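Local atomic coordinates of lipase-esterase related protein (Clostridium acetobutylicum, PDB entry 3E0X), a protein that is of unknown function but has the alpha/beta hydrolase fold and is probably a hydrolase, perhaps related to lipases and esterases. Residues A[37-40]-A[41-44]; A[122-126]-A[127-131]; A[139-142]-A[143-146]; A[227-230]-A[231-235]. All blocks are in the same frame, centred on the assembly; numbering follows the deposited sequence.

Interaction 1 of 4, residues A[37-40]-A[41-44]; sequences KYLE and DYNC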
loop_
_atom_site.group_PDB
_atom_site.type_symbol
_atom_site.label_atom_id
_atom_site.label_comp_id
_atom_site.label_asym_id
_atom_site.label_seq_id
_atom_site.Cartn_x
_atom_site.Cartn_y
_atom_site.Cartn_z
ATOM N N LYS A 37 -15.555 1.621 0.379
ATOM C CA LYS A 37 -17.010 1.421 0.414
ATOM C C LYS A 37 -17.464 0.235 1.287
ATOM O O LYS A 37 -18.632 0.181 1.714
ATOM C CB LYS A 37 -17.575 1.273 -1.010
ATOM C CG LYS A 37 -17.335 2.472 -1.903
ATOM C CD LYS A 37 -17.853 2.163 -3.306
ATOM C CE LYS A 37 -17.792 3.382 -4.200
ATOM N NZ LYS A 37 -18.263 3.031 -5.559
ATOM N N TYR A 38 -16.559 -0.707 1.560
ATOM C CA TYR A 38 -16.896 -1.956 2.263
ATOM C C TYR A 38 -16.350 -1.958 3.691
ATOM O O TYR A 38 -16.491 -2.941 4.427
ATOM C CB TYR A 38 -16.388 -3.182 1.461
ATOM C CG TYR A 38 -16.951 -3.174 0.052
ATOM C CD1 TYR A 38 -18.247 -3.641 -0.194
ATOM C CD2 TYR A 38 -16.228 -2.640 -1.018
ATOM C CE1 TYR A 38 -18.802 -3.591 -1.496
ATOM C CE2 TYR A 38 -16.779 -2.585 -2.310
ATOM C CZ TYR A 38 -18.065 -3.066 -2.531
ATOM O OH TYR A 38 -18.637 -3.046 -3.794
ATOM N N LEU A 39 -15.764 -0.829 4.080
ATOM C CA LEU A 39 -15.124 -0.706 5.400
ATOM C C LEU A 39 -15.706 0.446 6.219
ATOM O O LEU A 39 -15.035 1.021 7.095
ATOM C CB LEU A 39 -13.616 -0.557 5.217
ATOM C CG LEU A 39 -12.952 -1.806 4.625
ATOM C CD1 LEU A 39 -11.509 -1.555 4.190
ATOM C CD2 LEU A 39 -13.041 -2.971 5.633
ATOM N N GLU A 40 -16.969 0.771 5.940
ATOM C CA GLU A 40 -17.643 1.937 6.526
ATOM C C GLU A 40 -17.901 1.841 8.011
ATOM O O GLU A 40 -18.160 2.870 8.657
ATOM C CB GLU A 40 -18.952 2.211 5.775
ATOM C CG GLU A 40 -18.713 2.910 4.484
ATOM C CD GLU A 40 -19.987 3.383 3.837
ATOM O OE1 GLU A 40 -20.939 3.730 4.577
ATOM O OE2 GLU A 40 -20.014 3.417 2.585
ATOM N N ASP A 41 -17.791 0.642 8.576
ATOM C CA ASP A 41 -18.002 0.454 10.009
ATOM C C ASP A 41 -16.761 0.819 10.826
ATOM O O ASP A 41 -16.792 0.815 12.070
ATOM C CB ASP A 41 -18.426 -0.993 10.332
ATOM C CG ASP A 41 -19.905 -1.264 10.024
ATOM O OD1 ASP A 41 -20.710 -0.315 10.072
ATOM O OD2 ASP A 41 -20.273 -2.431 9.745
ATOM N N TYR A 42 -15.670 1.117 10.122
ATOM C CA TYR A 42 -14.403 1.435 10.773
ATOM C C TYR A 42 -14.020 2.895 10.603
ATOM O O TYR A 42 -14.573 3.608 9.769
ATOM C CB TYR A 42 -13.314 0.552 10.197
ATOM C CG TYR A 42 -13.683 -0.909 10.180
ATOM C CD1 TYR A 42 -14.053 -1.577 11.352
ATOM C CD2 TYR A 42 -13.680 -1.629 8.990
ATOM C CE1 TYR A 42 -14.396 -2.927 11.338
ATOM C CE2 TYR A 42 -14.012 -2.971 8.963
ATOM C CZ TYR A 42 -14.368 -3.617 10.133
ATOM O OH TYR A 42 -14.682 -4.952 10.057
ATOM N N ASN A 43 -13.078 3.351 11.428
ATOM C CA ASN A 43 -12.621 4.726 11.391
ATOM C C ASN A 43 -11.515 4.777 10.345
ATOM O O ASN A 43 -10.403 4.341 10.614
ATOM C CB ASN A 43 -12.119 5.137 12.777
ATOM C CG ASN A 43 -11.553 6.530 12.798
ATOM O OD1 ASN A 43 -12.057 7.422 12.116
ATOM N ND2 ASN A 43 -10.495 6.730 13.587
ATOM N N CYS A 44 -11.835 5.267 9.145
ATOM C CA CYS A 44 -10.923 5.143 8.001
ATOM C C CYS A 44 -10.174 6.438 7.732
ATOM O O CYS A 44 -10.780 7.509 7.523
ATOM C CB CYS A 44 -11.694 4.740 6.735
ATOM S SG CYS A 44 -12.506 3.122 6.818
HETATM O O HOH W 1 -17.388 -2.225 7.569
#
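Leu-39 and Tyr-42 meet across a tight turn, with their side chains set at a slant to each other. The methyl CD2 of Leu-39 comes up to the edge of the Tyr-42 ring, close to the ring plane. It lies 3.5 Å from CE2 of Tyr-42, in one of two ring conformers. Tyr-42 has its CG anti to its own carbonyl carbon (chi1 -50°), which swings the ring back over the turn. There CD2 of Tyr-42 also comes 3.5 Å from the backbone O of Leu-39.

The backbone between them is a type I beta turn from Leu-39 to Tyr-42. It is closed by Tyr-42 N, which donates to Leu-39 O at 3.1 Å. The donor stands above the carbonyl plane, 46° out of it. Cys-44 reaches the same oxygen from the strand that follows: its SG is 3.3 Å from Leu-39 O and 4.2 Å from Leu-39 CB. Glu-40 and Asp-41 fill the middle of the turn and are exposed. A water bound to Asp-41 N also makes a weak bond to Tyr-38 O.

The turn leads into strand 43-47 of the central sheet. Leu-39 and Cys-44 both pack on Phe-21 of strand 18-22, and Tyr-42 rests on Lys-242 of helix 234-242. The chemistry is divided: one backbone bond closes the turn, apolar contacts hold its inner side, and the two acidic residues face solvent.

Interaction 2 of 4, residues A[122-126]-A[127-131]; sequences DKLDK and DFMEK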
loop_
_atom_site.group_PDB
_atom_site.type_symbol
_atom_site.label_atom_id
_atom_site.label_comp_id
_atom_site.label_asym_id
_atom_site.label_seq_id
_atom_site.Cartn_x
_atom_site.Cartn_y
_atom_site.Cartn_z
ATOM N N ASP A 122 12.540 -8.150 -6.018
ATOM C CA ASP A 122 13.765 -8.489 -6.753
ATOM C C ASP A 122 13.557 -9.079 -8.135
ATOM O O ASP A 122 14.523 -9.236 -8.872
ATOM C CB ASP A 122 14.638 -9.413 -5.895
ATOM C CG ASP A 122 13.900 -10.650 -5.454
ATOM O OD1 ASP A 122 12.916 -10.503 -4.722
ATOM O OD2 ASP A 122 14.273 -11.777 -5.849
ATOM N N LYS A 123 12.313 -9.400 -8.481
ATOM C CA LYS A 123 12.037 -10.017 -9.767
ATOM C C LYS A 123 11.264 -9.107 -10.733
ATOM O O LYS A 123 10.782 -9.568 -11.769
ATOM C CB LYS A 123 11.351 -11.372 -9.595
ATOM C CG LYS A 123 12.232 -12.405 -8.922
ATOM C CD LYS A 123 11.684 -13.783 -9.076
ATOM C CE LYS A 123 12.536 -14.767 -8.262
ATOM N NZ LYS A 123 11.903 -16.116 -8.236
ATOM N N LEU A 124 11.195 -7.820 -10.416
ATOM C CA LEU A 124 10.557 -6.866 -11.319
ATOM C C LEU A 124 11.104 -7.032 -12.731
ATOM O O LEU A 124 12.311 -7.156 -12.937
ATOM C CB LEU A 124 10.779 -5.439 -10.835
ATOM C CG LEU A 124 9.959 -5.009 -9.607
ATOM C CD1 LEU A 124 10.502 -3.729 -8.982
ATOM C CD2 LEU A 124 8.465 -4.847 -9.918
ATOM N N ASP A 125 10.194 -7.005 -13.704
ATOM C CA ASP A 125 10.565 -7.299 -15.088
ATOM C C ASP A 125 11.783 -6.469 -15.522
ATOM O O ASP A 125 11.801 -5.231 -15.397
ATOM C CB ASP A 125 9.375 -7.003 -16.016
ATOM C CG ASP A 125 9.668 -7.371 -17.450
ATOM O OD1 ASP A 125 9.455 -8.556 -17.819
ATOM O OD2 ASP A 125 10.098 -6.480 -18.227
ATOM N N LYS A 126 12.815 -7.150 -16.020
ATOM C CA LYS A 126 14.072 -6.497 -16.289
ATOM C C LYS A 126 13.957 -5.467 -17.394
ATOM O O LYS A 126 14.517 -4.388 -17.269
ATOM C CB LYS A 126 15.182 -7.506 -16.643
ATOM C CG LYS A 126 15.452 -8.585 -15.577
ATOM C CD LYS A 126 15.612 -8.033 -14.161
ATOM C CE LYS A 126 15.609 -9.204 -13.157
ATOM N NZ LYS A 126 15.828 -8.818 -11.725
ATOM N N ASP A 127 13.251 -5.797 -18.474
ATOM C CA ASP A 127 13.098 -4.841 -19.574
ATOM C C ASP A 127 12.319 -3.588 -19.103
ATOM O O ASP A 127 12.653 -2.449 -19.439
ATOM C CB ASP A 127 12.371 -5.505 -20.758
ATOM C CG ASP A 127 13.257 -6.451 -21.560
ATOM O OD1 ASP A 127 14.488 -6.532 -21.332
ATOM O OD2 ASP A 127 12.684 -7.113 -22.443
ATOM N N PHE A 128 11.249 -3.819 -18.347
ATOM C CA PHE A 128 10.452 -2.732 -17.780
ATOM C C PHE A 128 11.304 -1.810 -16.905
ATOM O O PHE A 128 11.237 -0.584 -17.033
ATOM C CB PHE A 128 9.301 -3.325 -16.984
ATOM C CG PHE A 128 8.401 -2.314 -16.332
ATOM C CD1 PHE A 128 7.644 -1.439 -17.095
ATOM C CD2 PHE A 128 8.261 -2.296 -14.950
ATOM C CE1 PHE A 128 6.793 -0.549 -16.515
ATOM C CE2 PHE A 128 7.397 -1.376 -14.335
ATOM C CZ PHE A 128 6.647 -0.503 -15.124
HETATM N N MSE A 129 12.077 -2.397 -15.997
HETATM C CA MSE A 129 12.901 -1.596 -15.111
HETATM C C MSE A 129 14.038 -0.902 -15.838
HETATM O O MSE A 129 14.427 0.194 -15.455
HETATM C CB MSE A 129 13.413 -2.410 -13.928
HETATM C CG MSE A 129 12.284 -2.871 -12.993
HETATM SE SE MSE A 129 11.231 -1.353 -12.315
HETATM C CE MSE A 129 12.686 -0.366 -11.457
ATOM N N GLU A 130 14.588 -1.516 -16.885
ATOM C CA GLU A 130 15.593 -0.837 -17.720
ATOM C C GLU A 130 15.010 0.452 -18.284
ATOM O O GLU A 130 15.652 1.498 -18.277
ATOM C CB GLU A 130 16.069 -1.743 -18.864
ATOM C CG GLU A 130 17.083 -1.087 -19.805
ATOM C CD GLU A 130 18.519 -1.133 -19.276
ATOM O OE1 GLU A 130 18.833 -2.034 -18.464
ATOM O OE2 GLU A 130 19.337 -0.281 -19.689
ATOM N N LYS A 131 13.788 0.355 -18.800
ATOM C CA LYS A 131 13.109 1.556 -19.303
ATOM C C LYS A 131 12.965 2.603 -18.208
ATOM O O LYS A 131 13.222 3.784 -18.449
ATOM C CB LYS A 131 11.746 1.230 -19.928
ATOM C CG LYS A 131 11.875 0.367 -21.190
ATOM C CD LYS A 131 10.546 -0.251 -21.598
ATOM C CE LYS A 131 10.716 -1.346 -22.667
ATOM N NZ LYS A 131 9.429 -1.999 -22.994
#
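Asp-125 bends back over the first turn of helix 126-133, and its carboxylate meets the backbone N of Phe-128. Its CB lies 3.8 Å from CB of Phe-128. CG is anti to the backbone N (chi1 -176°), and this turns the carboxylate toward the start of the helix. CG itself is about equally far from the backbone N atoms of Asp-127 and Phe-128. At the tip, OD2 accepts from Phe-128 N at 2.9 Å. It uses the lone pair that faces away from OD1, and the N-H...O angle is 163°. The same OD2 is 3.5 Å from CB of Asp-127.

This is an N-cap: Asp-125 is the last residue before the helix, and its side chain takes up an amide with no carbonyl of a preceding helical turn to bond to. A negative carboxylate here probably also interacts well with the positive end of the helix dipole. The carbonyl of Asp-125 starts the regular bonding by accepting from Met-129 N at 2.9 Å. Lys-126 O accepts from Glu-130 N in turn.

Leu-124, just before the cap, packs on Met-129. Its CB touches CG of Met-129, a selenomethionine, at 3.7 Å, and its CD1 is 4.2 Å from the selenium. The chain of Met-129 is folded at chi2 and chi3. Lys-126 runs back along the loop, where its NZ makes a weak bond to Asp-122 O. Beyond the cap, Phe-128 packs on Leu-172 and Met-129 on Lys-176, both of helix 165-177.

Interaction 3 of 4, residues A[139-142]-A[143-146]; sequences NNYL and LECI. With OXE (ortho-xylene), chain C.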
loop_
_atom_site.group_PDB
_atom_site.type_symbol
_atom_site.label_atom_id
_atom_site.label_comp_id
_atom_site.label_asym_id
_atom_site.label_seq_id
_atom_site.Cartn_x
_atom_site.Cartn_y
_atom_site.Cartn_z
ATOM N N ASN A 139 3.616 2.216 -20.473
ATOM C CA ASN A 139 2.198 2.149 -20.137
ATOM C C ASN A 139 1.545 0.832 -20.563
ATOM O O ASN A 139 0.626 0.348 -19.899
ATOM C CB ASN A 139 1.419 3.300 -20.774
ATOM C CG ASN A 139 0.091 3.553 -20.088
ATOM O OD1 ASN A 139 0.022 3.560 -18.862
ATOM N ND2 ASN A 139 -0.965 3.763 -20.870
ATOM N N ASN A 140 2.019 0.239 -21.656
ATOM C CA ASN A 140 1.499 -1.064 -22.064
ATOM C C ASN A 140 1.718 -2.093 -20.965
ATOM O O ASN A 140 0.810 -2.878 -20.625
ATOM C CB ASN A 140 2.133 -1.539 -23.370
ATOM C CG ASN A 140 1.581 -2.881 -23.831
ATOM O OD1 ASN A 140 0.429 -2.970 -24.259
ATOM N ND2 ASN A 140 2.404 -3.932 -23.742
ATOM N N TYR A 141 2.909 -2.072 -20.363
ATOM C CA TYR A 141 3.206 -3.044 -19.319
ATOM C C TYR A 141 2.400 -2.722 -18.064
ATOM O O TYR A 141 1.875 -3.639 -17.431
ATOM C CB TYR A 141 4.704 -3.076 -18.992
ATOM C CG TYR A 141 5.051 -4.176 -18.016
ATOM C CD1 TYR A 141 5.063 -5.489 -18.441
ATOM C CD2 TYR A 141 5.362 -3.902 -16.680
ATOM C CE1 TYR A 141 5.370 -6.524 -17.586
ATOM C CE2 TYR A 141 5.677 -4.947 -15.779
ATOM C CZ TYR A 141 5.668 -6.247 -16.256
ATOM O OH TYR A 141 5.982 -7.286 -15.399
ATOM N N LEU A 142 2.264 -1.441 -17.726
ATOM C CA LEU A 142 1.470 -1.076 -16.560
ATOM C C LEU A 142 0.030 -1.584 -16.710
ATOM O O LEU A 142 -0.551 -2.170 -15.787
ATOM C CB LEU A 142 1.499 0.431 -16.365
ATOM C CG LEU A 142 0.918 0.943 -15.066
ATOM C CD1 LEU A 142 1.630 0.289 -13.893
ATOM C CD2 LEU A 142 1.086 2.438 -15.027
ATOM N N LEU A 143 -0.548 -1.385 -17.901
ATOM C CA LEU A 143 -1.897 -1.828 -18.135
ATOM C C LEU A 143 -1.980 -3.351 -18.018
ATOM O O LEU A 143 -2.978 -3.893 -17.526
ATOM C CB LEU A 143 -2.390 -1.338 -19.508
ATOM C CG LEU A 143 -2.798 0.137 -19.532
ATOM C CD1 LEU A 143 -2.897 0.631 -20.972
ATOM C CD2 LEU A 143 -4.132 0.314 -18.816
ATOM N N GLU A 144 -0.962 -4.058 -18.503
ATOM C CA GLU A 144 -0.965 -5.511 -18.410
ATOM C C GLU A 144 -0.974 -5.933 -16.940
ATOM O O GLU A 144 -1.696 -6.865 -16.542
ATOM C CB GLU A 144 0.245 -6.103 -19.153
ATOM C CG GLU A 144 0.220 -7.613 -19.236
ATOM C CD GLU A 144 1.429 -8.185 -19.967
ATOM O OE1 GLU A 144 2.309 -7.399 -20.415
ATOM O OE2 GLU A 144 1.490 -9.437 -20.086
ATOM N N CYS A 145 -0.218 -5.200 -16.126
ATOM C CA CYS A 145 -0.099 -5.542 -14.703
ATOM C C CYS A 145 -1.399 -5.351 -13.951
ATOM O O CYS A 145 -1.696 -6.072 -12.999
ATOM C CB CYS A 145 1.011 -4.738 -14.031
ATOM S SG CYS A 145 2.670 -5.259 -14.549
ATOM N N ILE A 146 -2.176 -4.358 -14.347
ATOM C CA ILE A 146 -3.441 -4.114 -13.644
ATOM C C ILE A 146 -4.590 -4.912 -14.238
ATOM O O ILE A 146 -5.695 -4.898 -13.696
ATOM C CB ILE A 146 -3.813 -2.599 -13.521
ATOM C CG1 ILE A 146 -4.203 -2.025 -14.894
ATOM C CG2 ILE A 146 -2.671 -1.841 -12.819
ATOM C CD1 ILE A 146 -5.514 -1.268 -14.915
HETATM C C1 OXE C . 1.302 0.188 -9.149
HETATM C C2 OXE C . 0.230 1.052 -8.606
HETATM C C3 OXE C . -0.754 1.559 -9.452
HETATM C C4 OXE C . -0.712 1.219 -10.808
HETATM C C5 OXE C . 0.302 0.411 -11.335
HETATM C C6 OXE C . 1.308 -0.123 -10.511
HETATM C "C1'" OXE C . 2.339 -0.370 -8.208
HETATM C "C2'" OXE C . 0.226 1.390 -7.146
HETATM O O HOH W 2 1.651 -6.870 -23.173
#
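Helix 139-146 forms part of the wall of the ortho-xylene pocket, and Tyr-141 meets Cys-145 one turn further along it. SG of Cys-145 sits over one face of the Tyr-141 ring, 3.7 Å from its centroid and 30° off the ring normal. This is a sulfur-aromatic contact. CG of Tyr-141 is anti to the backbone N (chi1 -174°), which carries the ring out from the helix, with one face turned to the sulfur.

Glu-144 comes to the same ring obliquely, its OE1 3.9 Å from CD1 of Tyr-141. The carboxylate and ring planes are 75° apart. OE1 also accepts from a water that in turn accepts from Asn-140 ND2, so a water bridge links these two exposed residues.

Four backbone bonds from Leu-143, Glu-144, Cys-145 and Ile-146 keep the helix regular. On the pocket side, CD1 of Leu-142 points at the ligand. Its 2.9 Å approach to C5 of ortho-xylene is very short; as Leu-142 has two conformers, that distance is doubtful.

Leu-142, Leu-143 and Ile-146 all pack on Phe-158 of helix 152-158. On the Tyr-141 side the helix meets helix 126-133, the one before it in the chain.

Interaction 4 of 4, residues A[227-230]-A[231-235]; sequences HFLL and VVNAK. With OXE (ortho-xylene), chain C.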
loop_
_atom_site.group_PDB
_atom_site.type_symbol
_atom_site.label_atom_id
_atom_site.label_comp_id
_atom_site.label_asym_id
_atom_site.label_seq_id
_atom_site.Cartn_x
_atom_site.Cartn_y
_atom_site.Cartn_z
ATOM N N HIS A 227 -3.026 -6.643 -10.390
ATOM C CA HIS A 227 -2.605 -5.597 -9.448
ATOM C C HIS A 227 -3.759 -4.660 -9.058
ATOM O O HIS A 227 -3.635 -3.859 -8.113
ATOM C CB HIS A 227 -1.403 -4.828 -10.010
ATOM C CG HIS A 227 -0.591 -4.136 -8.972
ATOM N ND1 HIS A 227 -0.028 -4.801 -7.908
ATOM C CD2 HIS A 227 -0.201 -2.845 -8.869
ATOM C CE1 HIS A 227 0.637 -3.931 -7.164
ATOM N NE2 HIS A 227 0.551 -2.739 -7.727
ATOM N N PHE A 228 -4.874 -4.755 -9.787
ATOM C CA PHE A 228 -6.072 -3.978 -9.443
ATOM C C PHE A 228 -7.090 -4.809 -8.666
ATOM O O PHE A 228 -8.262 -4.466 -8.622
ATOM C CB PHE A 228 -6.689 -3.327 -10.694
ATOM C CG PHE A 228 -6.391 -1.848 -10.827
ATOM C CD1 PHE A 228 -5.263 -1.263 -10.237
ATOM C CD2 PHE A 228 -7.224 -1.051 -11.614
ATOM C CE1 PHE A 228 -4.995 0.099 -10.414
ATOM C CE2 PHE A 228 -6.980 0.302 -11.784
ATOM C CZ PHE A 228 -5.865 0.891 -11.194
ATOM N N LEU A 229 -6.624 -5.870 -8.011
ATOM C CA LEU A 229 -7.469 -6.650 -7.104
ATOM C C LEU A 229 -8.278 -5.745 -6.176
ATOM O O LEU A 229 -9.460 -5.983 -5.962
ATOM C CB LEU A 229 -6.595 -7.589 -6.266
ATOM C CG LEU A 229 -7.287 -8.454 -5.214
ATOM C CD1 LEU A 229 -8.245 -9.478 -5.849
ATOM C CD2 LEU A 229 -6.235 -9.165 -4.335
ATOM N N LEU A 230 -7.646 -4.698 -5.641
ATOM C CA LEU A 230 -8.319 -3.809 -4.656
ATOM C C LEU A 230 -9.433 -2.956 -5.270
ATOM O O LEU A 230 -10.172 -2.276 -4.532
ATOM C CB LEU A 230 -7.305 -2.880 -3.940
ATOM C CG LEU A 230 -6.838 -1.601 -4.675
ATOM C CD1 LEU A 230 -6.021 -0.730 -3.721
ATOM C CD2 LEU A 230 -6.075 -1.828 -5.985
ATOM N N VAL A 231 -9.482 -2.923 -6.612
ATOM C CA VAL A 231 -10.495 -2.166 -7.339
ATOM C C VAL A 231 -11.570 -3.112 -7.875
ATOM O O VAL A 231 -12.769 -2.891 -7.648
ATOM C CB VAL A 231 -9.854 -1.377 -8.512
ATOM C CG1 VAL A 231 -10.910 -0.963 -9.533
ATOM C CG2 VAL A 231 -9.118 -0.185 -7.969
ATOM N N VAL A 232 -11.154 -4.181 -8.548
ATOM C CA VAL A 232 -12.124 -5.082 -9.183
ATOM C C VAL A 232 -12.743 -6.089 -8.211
ATOM O O VAL A 232 -13.819 -6.644 -8.487
ATOM C CB VAL A 232 -11.535 -5.822 -10.408
ATOM C CG1 VAL A 232 -11.037 -4.810 -11.422
ATOM C CG2 VAL A 232 -10.411 -6.765 -10.012
ATOM N N ASN A 233 -12.060 -6.343 -7.097
ATOM C CA ASN A 233 -12.642 -7.206 -6.063
ATOM C C ASN A 233 -12.490 -6.547 -4.706
ATOM O O ASN A 233 -12.047 -7.167 -3.737
ATOM C CB ASN A 233 -12.019 -8.620 -6.072
ATOM C CG ASN A 233 -12.873 -9.645 -5.319
ATOM O OD1 ASN A 233 -13.918 -9.298 -4.739
ATOM N ND2 ASN A 233 -12.465 -10.926 -5.377
ATOM N N ALA A 234 -12.862 -5.276 -4.658
ATOM C CA ALA A 234 -12.807 -4.536 -3.397
ATOM C C ALA A 234 -13.637 -5.219 -2.308
ATOM O O ALA A 234 -13.237 -5.255 -1.140
ATOM C CB ALA A 234 -13.289 -3.120 -3.604
ATOM N N LYS A 235 -14.792 -5.759 -2.673
ATOM C CA LYS A 235 -15.652 -6.417 -1.687
ATOM C C LYS A 235 -14.942 -7.628 -1.079
ATOM O O LYS A 235 -14.975 -7.823 0.136
ATOM C CB LYS A 235 -16.979 -6.818 -2.325
ATOM C CG LYS A 235 -17.979 -7.423 -1.349
ATOM C CD LYS A 235 -19.281 -7.840 -2.054
ATOM C CE LYS A 235 -20.307 -8.242 -1.007
ATOM N NZ LYS A 235 -21.543 -8.862 -1.578
HETATM C C1 OXE C . 1.302 0.188 -9.149
HETATM C C2 OXE C . 0.230 1.052 -8.606
HETATM C C3 OXE C . -0.754 1.559 -9.452
HETATM C C4 OXE C . -0.712 1.219 -10.808
HETATM C C5 OXE C . 0.302 0.411 -11.335
HETATM C C6 OXE C . 1.308 -0.123 -10.511
HETATM C "C1'" OXE C . 2.339 -0.370 -8.208
HETATM C "C2'" OXE C . 0.226 1.390 -7.146
#
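Phe-228 and Val-231 form the tight part, their side chains lying side by side and pointing the same way. CG2 of Val-231 stands over one face of the Phe-228 ring, 4.3 Å from its centroid and 13° off the normal, in a CH-pi contact. Leu-230 joins from across, with CD2 4.0 Å from the same methyl. Its CG lies between the backbone N and the carbonyl carbon (chi1 81°), which holds the side chain close to Val-231 N.

Phe-228 is the N-cap residue of the short helix 229-232, and its carbonyl is gripped twice. Val-232 N donates to Phe-228 O at 2.9 Å, almost straight on. Val-231 N donates to it at 2.8 Å from above the carbonyl plane.

Leu-229 is buried too: its CD1 lies 3.9 Å from CB of Asn-233, and both residues pack on Phe-222. The looser solvent side is Val-232 and Asn-233, partly exposed, and Lys-235, exposed. Asn-233 leaves the helical path and caps helix 234-242, its OD1 accepting from Gly-236 N.

NE2 of His-227 is 3.0 Å, unusually short and doubtful, from methyl C1' of ortho-xylene at the ring edge; ND1 is hydrogen-bonded to OE1 of Glu-199. His-227 also touches Ser-92, in a GxSxG pattern consistent with a nucleophile elbow. This setting would suit a hydrolase's histidine, placed just ahead of a helix start held by a carbonyl oxygen that accepts two hydrogen bonds.

In the fold
Interactions 3 and 4 both touch ortho-xylene. Their centres are about 15 Å apart, and Cys-145 O probably accepts a hydrogen bond from His-227 N at 3.0 Å. Interaction 2 stands behind interaction 3, with centres about 13 Å apart; CD1 of Phe-128 is 3.4 Å from CD2 of Tyr-141. The Phe-128 side chain is still about 7 Å from the ligand. Interaction 1 lies on the opposite side of the chain's centre from interaction 2, their centres about 36 Å apart. It meets interaction 4 alone, where CE2 of Tyr-38 packs 3.8 Å from CB of Ala-234.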